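Local coordinates for UPF0303 protein YBR137W (Saccharomyces cerevisiae, PDB 4CLC) that is a cytoplasmic protein of unknown function that belongs to the UPF0303 family and is related in sequence to haem-degrading HbpS-like proteins, at residues 54-66 / 142-155. Residues are numbered along the deposited sequence; the frame is centred on the assembly and turned at random.
Sequences FPEKPVAIDISLP and PYACLTISGLKQEE
With CG2 of V59 anti to its carbonyl carbon and CG1 anti to its backbone N (chi1 167°), the two methyls divide their work between L151 and I148. V59 CG2 lies 3.5 Å from L151 CD2, while V59 CG1 approaches I148 CG2. L151 CD2 also makes a CH-pi contact over one face of the F54 ring, 4.1 Å from its centroid and displaced toward the rim. At the ring's edge, E155 OE2 comes within 3.7 Å of F54 CE2, the carboxylate plane turned 65° from the ring. The other oxygen of that carboxylate, E155 OE1, accepts a hydrogen bond from the N-cap amide, K152 N, at 3.0 Å, tying the side chain to the start of helix 153-168.

Beyond this cluster strands 60-64 and 144-149 run antiparallel, joined by three reciprocal pairs of backbone bonds: A60 with S149, D62 with T147, and S64 with C145. The bonds are not uniform: A60 N to S149 O measures 2.8 Å, S64 N to C145 O 3.3 Å. I61, I63, L146 and I148 project from one face of the sheet; from the other, A60, D62 and S64 meet helix 84-98. On that helix-covered face a water bridges the strands, hydrogen-bonded to T147 OG1 (2.8 Å), D62 OD1 (3.0 Å) and C145 O, while D62 OD2 forms a salt bridge with R73. The two strands thus illustrate an antiparallel pair inside a mixed five-stranded sheet, flanked by strands 70-75 and 131-136, with helix 84-98 across one face, consistent with the HbpS-like fold of the GAF clan.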
# COMPACT_ATOMS: atom_id res chain seq x y z
N PHE D 54 30.84 -10.42 -28.03
CA PHE D 54 30.41 -11.49 -27.13
C PHE D 54 29.36 -12.42 -27.72
O PHE D 54 28.28 -12.57 -27.13
CB PHE D 54 29.88 -10.91 -25.84
CG PHE D 54 30.91 -10.25 -25.00
CD1 PHE D 54 31.25 -8.92 -25.22
CD2 PHE D 54 31.56 -10.95 -23.99
CE1 PHE D 54 32.21 -8.30 -24.45
CE2 PHE D 54 32.51 -10.34 -23.21
CZ PHE D 54 32.84 -9.01 -23.44
N PRO D 55 29.69 -13.09 -28.84
CA PRO D 55 28.73 -13.99 -29.49
C PRO D 55 28.28 -15.04 -28.51
O PRO D 55 29.07 -15.47 -27.68
CB PRO D 55 29.55 -14.63 -30.61
CG PRO D 55 30.97 -14.56 -30.09
CD PRO D 55 31.05 -13.25 -29.38
N GLU D 56 27.01 -15.41 -28.60
CA GLU D 56 26.42 -16.42 -27.73
C GLU D 56 26.35 -16.03 -26.26
O GLU D 56 26.22 -16.89 -25.39
CB GLU D 56 27.18 -17.74 -27.88
CG GLU D 56 27.16 -18.25 -29.30
CD GLU D 56 27.62 -19.67 -29.41
OE1 GLU D 56 28.51 -20.07 -28.62
OE2 GLU D 56 27.09 -20.39 -30.29
N LYS D 57 26.39 -14.72 -25.99
CA LYS D 57 26.04 -14.16 -24.67
C LYS D 57 24.74 -13.35 -24.79
O LYS D 57 24.69 -12.35 -25.52
CB LYS D 57 27.18 -13.29 -24.13
CG LYS D 57 28.31 -14.07 -23.45
CD LYS D 57 27.86 -14.68 -22.14
CE LYS D 57 28.94 -15.51 -21.48
NZ LYS D 57 28.44 -16.07 -20.18
N PRO D 58 23.67 -13.80 -24.12
CA PRO D 58 22.45 -12.99 -24.20
C PRO D 58 22.60 -11.70 -23.41
O PRO D 58 22.85 -11.72 -22.20
CB PRO D 58 21.39 -13.90 -23.58
CG PRO D 58 22.16 -14.72 -22.57
CD PRO D 58 23.57 -14.88 -23.13
N VAL D 59 22.35 -10.58 -24.06
CA VAL D 59 22.55 -9.30 -23.42
C VAL D 59 21.38 -8.38 -23.73
O VAL D 59 20.87 -8.39 -24.84
CB VAL D 59 23.88 -8.67 -23.86
CG1 VAL D 59 23.96 -7.23 -23.47
CG2 VAL D 59 25.01 -9.43 -23.24
N ALA D 60 20.95 -7.62 -22.73
CA ALA D 60 19.83 -6.71 -22.88
C ALA D 60 20.38 -5.29 -22.99
O ALA D 60 21.29 -4.92 -22.27
CB ALA D 60 18.86 -6.85 -21.74
N ILE D 61 19.82 -4.50 -23.90
CA ILE D 61 20.28 -3.15 -24.15
C ILE D 61 19.12 -2.17 -24.08
O ILE D 61 18.14 -2.34 -24.78
CB ILE D 61 20.96 -3.06 -25.54
CG1 ILE D 61 22.15 -4.00 -25.61
CG2 ILE D 61 21.37 -1.64 -25.84
CD1 ILE D 61 22.67 -4.20 -27.01
N ASP D 62 19.23 -1.13 -23.25
CA ASP D 62 18.17 -0.14 -23.13
C ASP D 62 18.62 1.30 -23.43
O ASP D 62 19.75 1.70 -23.12
CB ASP D 62 17.54 -0.21 -21.74
CG ASP D 62 16.28 0.65 -21.61
OD1 ASP D 62 16.40 1.85 -21.25
OD2 ASP D 62 15.16 0.12 -21.85
N ILE D 63 17.75 2.09 -24.04
CA ILE D 63 17.97 3.53 -24.07
C ILE D 63 16.67 4.18 -23.63
O ILE D 63 15.64 3.99 -24.28
CB ILE D 63 18.39 4.06 -25.46
CG1 ILE D 63 19.69 3.39 -25.90
CG2 ILE D 63 18.55 5.58 -25.44
CD1 ILE D 63 20.12 3.78 -27.29
N SER D 64 16.70 4.90 -22.51
CA SER D 64 15.52 5.54 -21.99
C SER D 64 15.80 6.99 -21.66
O SER D 64 16.94 7.39 -21.49
CB SER D 64 15.00 4.81 -20.76
OG SER D 64 14.58 3.49 -21.06
N LEU D 65 14.76 7.80 -21.59
CA LEU D 65 14.91 9.17 -21.15
C LEU D 65 14.91 9.15 -19.65
O LEU D 65 14.53 8.15 -19.05
CB LEU D 65 13.80 10.04 -21.71
CG LEU D 65 13.73 10.18 -23.22
CD1 LEU D 65 12.64 11.16 -23.58
CD2 LEU D 65 15.07 10.65 -23.73
N PRO D 66 15.35 10.25 -19.01
CA PRO D 66 15.35 10.31 -17.55
C PRO D 66 13.96 10.20 -16.96
O PRO D 66 13.84 9.87 -15.79
CB PRO D 66 15.95 11.68 -17.24
CG PRO D 66 15.95 12.41 -18.52
CD PRO D 66 16.04 11.41 -19.60
N PRO D 142 21.98 15.17 -18.43
CA PRO D 142 22.07 14.08 -19.40
C PRO D 142 20.87 14.00 -20.34
O PRO D 142 19.73 14.26 -19.93
CB PRO D 142 22.14 12.83 -18.52
CG PRO D 142 21.54 13.24 -17.25
CD PRO D 142 21.89 14.67 -17.06
N TYR D 143 21.14 13.64 -21.60
CA TYR D 143 20.09 13.35 -22.59
C TYR D 143 19.25 12.17 -22.13
O TYR D 143 18.02 12.20 -22.18
CB TYR D 143 20.70 13.03 -23.96
CG TYR D 143 21.00 14.23 -24.84
CD1 TYR D 143 20.15 15.32 -24.86
CD2 TYR D 143 22.13 14.26 -25.66
CE1 TYR D 143 20.42 16.42 -25.66
CE2 TYR D 143 22.41 15.35 -26.46
CZ TYR D 143 21.54 16.43 -26.45
OH TYR D 143 21.76 17.53 -27.23
N ALA D 144 19.92 11.11 -21.73
CA ALA D 144 19.29 9.83 -21.54
C ALA D 144 20.21 8.94 -20.73
O ALA D 144 21.17 9.40 -20.15
CB ALA D 144 18.97 9.20 -22.88
N CYS D 145 19.88 7.66 -20.66
CA CYS D 145 20.73 6.71 -20.00
C CYS D 145 20.79 5.44 -20.86
O CYS D 145 19.76 4.94 -21.35
CB CYS D 145 20.20 6.43 -18.58
SG CYS D 145 21.06 5.13 -17.64
N LEU D 146 22.00 4.94 -21.07
CA LEU D 146 22.22 3.70 -21.78
C LEU D 146 22.49 2.60 -20.77
O LEU D 146 23.30 2.79 -19.88
CB LEU D 146 23.39 3.86 -22.75
CG LEU D 146 24.18 2.64 -23.21
CD1 LEU D 146 23.27 1.70 -23.93
CD2 LEU D 146 25.26 3.12 -24.12
N THR D 147 21.80 1.48 -20.88
CA THR D 147 21.92 0.43 -19.89
C THR D 147 22.06 -0.94 -20.53
O THR D 147 21.21 -1.35 -21.32
CB THR D 147 20.72 0.38 -18.94
OG1 THR D 147 20.56 1.63 -18.29
CG2 THR D 147 20.93 -0.70 -17.91
N ILE D 148 23.14 -1.64 -20.17
CA ILE D 148 23.42 -2.94 -20.73
C ILE D 148 23.36 -3.94 -19.60
O ILE D 148 23.63 -3.59 -18.44
CB ILE D 148 24.79 -2.96 -21.42
CG1 ILE D 148 24.80 -1.93 -22.56
CG2 ILE D 148 25.12 -4.32 -21.95
CD1 ILE D 148 26.10 -1.85 -23.29
N SER D 149 22.95 -5.16 -19.90
CA SER D 149 22.81 -6.18 -18.89
C SER D 149 23.07 -7.56 -19.46
O SER D 149 22.64 -7.85 -20.56
CB SER D 149 21.42 -6.13 -18.26
OG SER D 149 20.95 -7.44 -17.94
N GLY D 150 23.69 -8.43 -18.67
CA GLY D 150 23.92 -9.81 -19.05
C GLY D 150 25.36 -10.25 -19.23
O GLY D 150 25.64 -11.45 -19.32
N LEU D 151 26.29 -9.30 -19.25
CA LEU D 151 27.72 -9.64 -19.18
C LEU D 151 28.21 -9.57 -17.74
O LEU D 151 27.42 -9.45 -16.80
CB LEU D 151 28.54 -8.70 -20.07
CG LEU D 151 28.11 -8.64 -21.53
CD1 LEU D 151 28.86 -7.56 -22.26
CD2 LEU D 151 28.34 -9.99 -22.19
N LYS D 152 29.52 -9.68 -17.56
CA LYS D 152 30.14 -9.33 -16.29
C LYS D 152 29.95 -7.83 -16.12
O LYS D 152 30.03 -7.08 -17.09
CB LYS D 152 31.62 -9.72 -16.27
CG LYS D 152 31.92 -11.21 -16.41
CD LYS D 152 33.42 -11.44 -16.67
CE LYS D 152 33.84 -12.90 -16.44
NZ LYS D 152 33.58 -13.83 -17.60
N GLN D 153 29.71 -7.38 -14.89
CA GLN D 153 29.33 -5.99 -14.65
C GLN D 153 30.35 -5.00 -15.23
O GLN D 153 29.99 -3.92 -15.72
CB GLN D 153 29.12 -5.74 -13.15
CG GLN D 153 30.37 -5.50 -12.32
CD GLN D 153 30.09 -4.80 -10.99
OE1 GLN D 153 29.47 -3.74 -10.92
NE2 GLN D 153 30.46 -5.47 -9.92
N GLU D 154 31.62 -5.39 -15.20
CA GLU D 154 32.69 -4.51 -15.66
C GLU D 154 32.61 -4.40 -17.17
O GLU D 154 32.98 -3.38 -17.75
CB GLU D 154 34.05 -5.03 -15.19
CG GLU D 154 34.24 -5.05 -13.67
CD GLU D 154 33.88 -6.38 -13.02
OE1 GLU D 154 33.42 -7.31 -13.71
OE2 GLU D 154 34.08 -6.49 -11.78
N GLU D 155 32.11 -5.46 -17.79
CA GLU D 155 31.91 -5.52 -19.23
C GLU D 155 30.64 -4.78 -19.66
O GLU D 155 30.69 -3.97 -20.58
CB GLU D 155 31.88 -6.98 -19.70
CG GLU D 155 33.21 -7.69 -19.58
CD GLU D 155 33.08 -9.21 -19.63
OE1 GLU D 155 31.98 -9.72 -19.36
OE2 GLU D 155 34.09 -9.90 -19.94
O HOH W 1 18.84 2.98 -19.99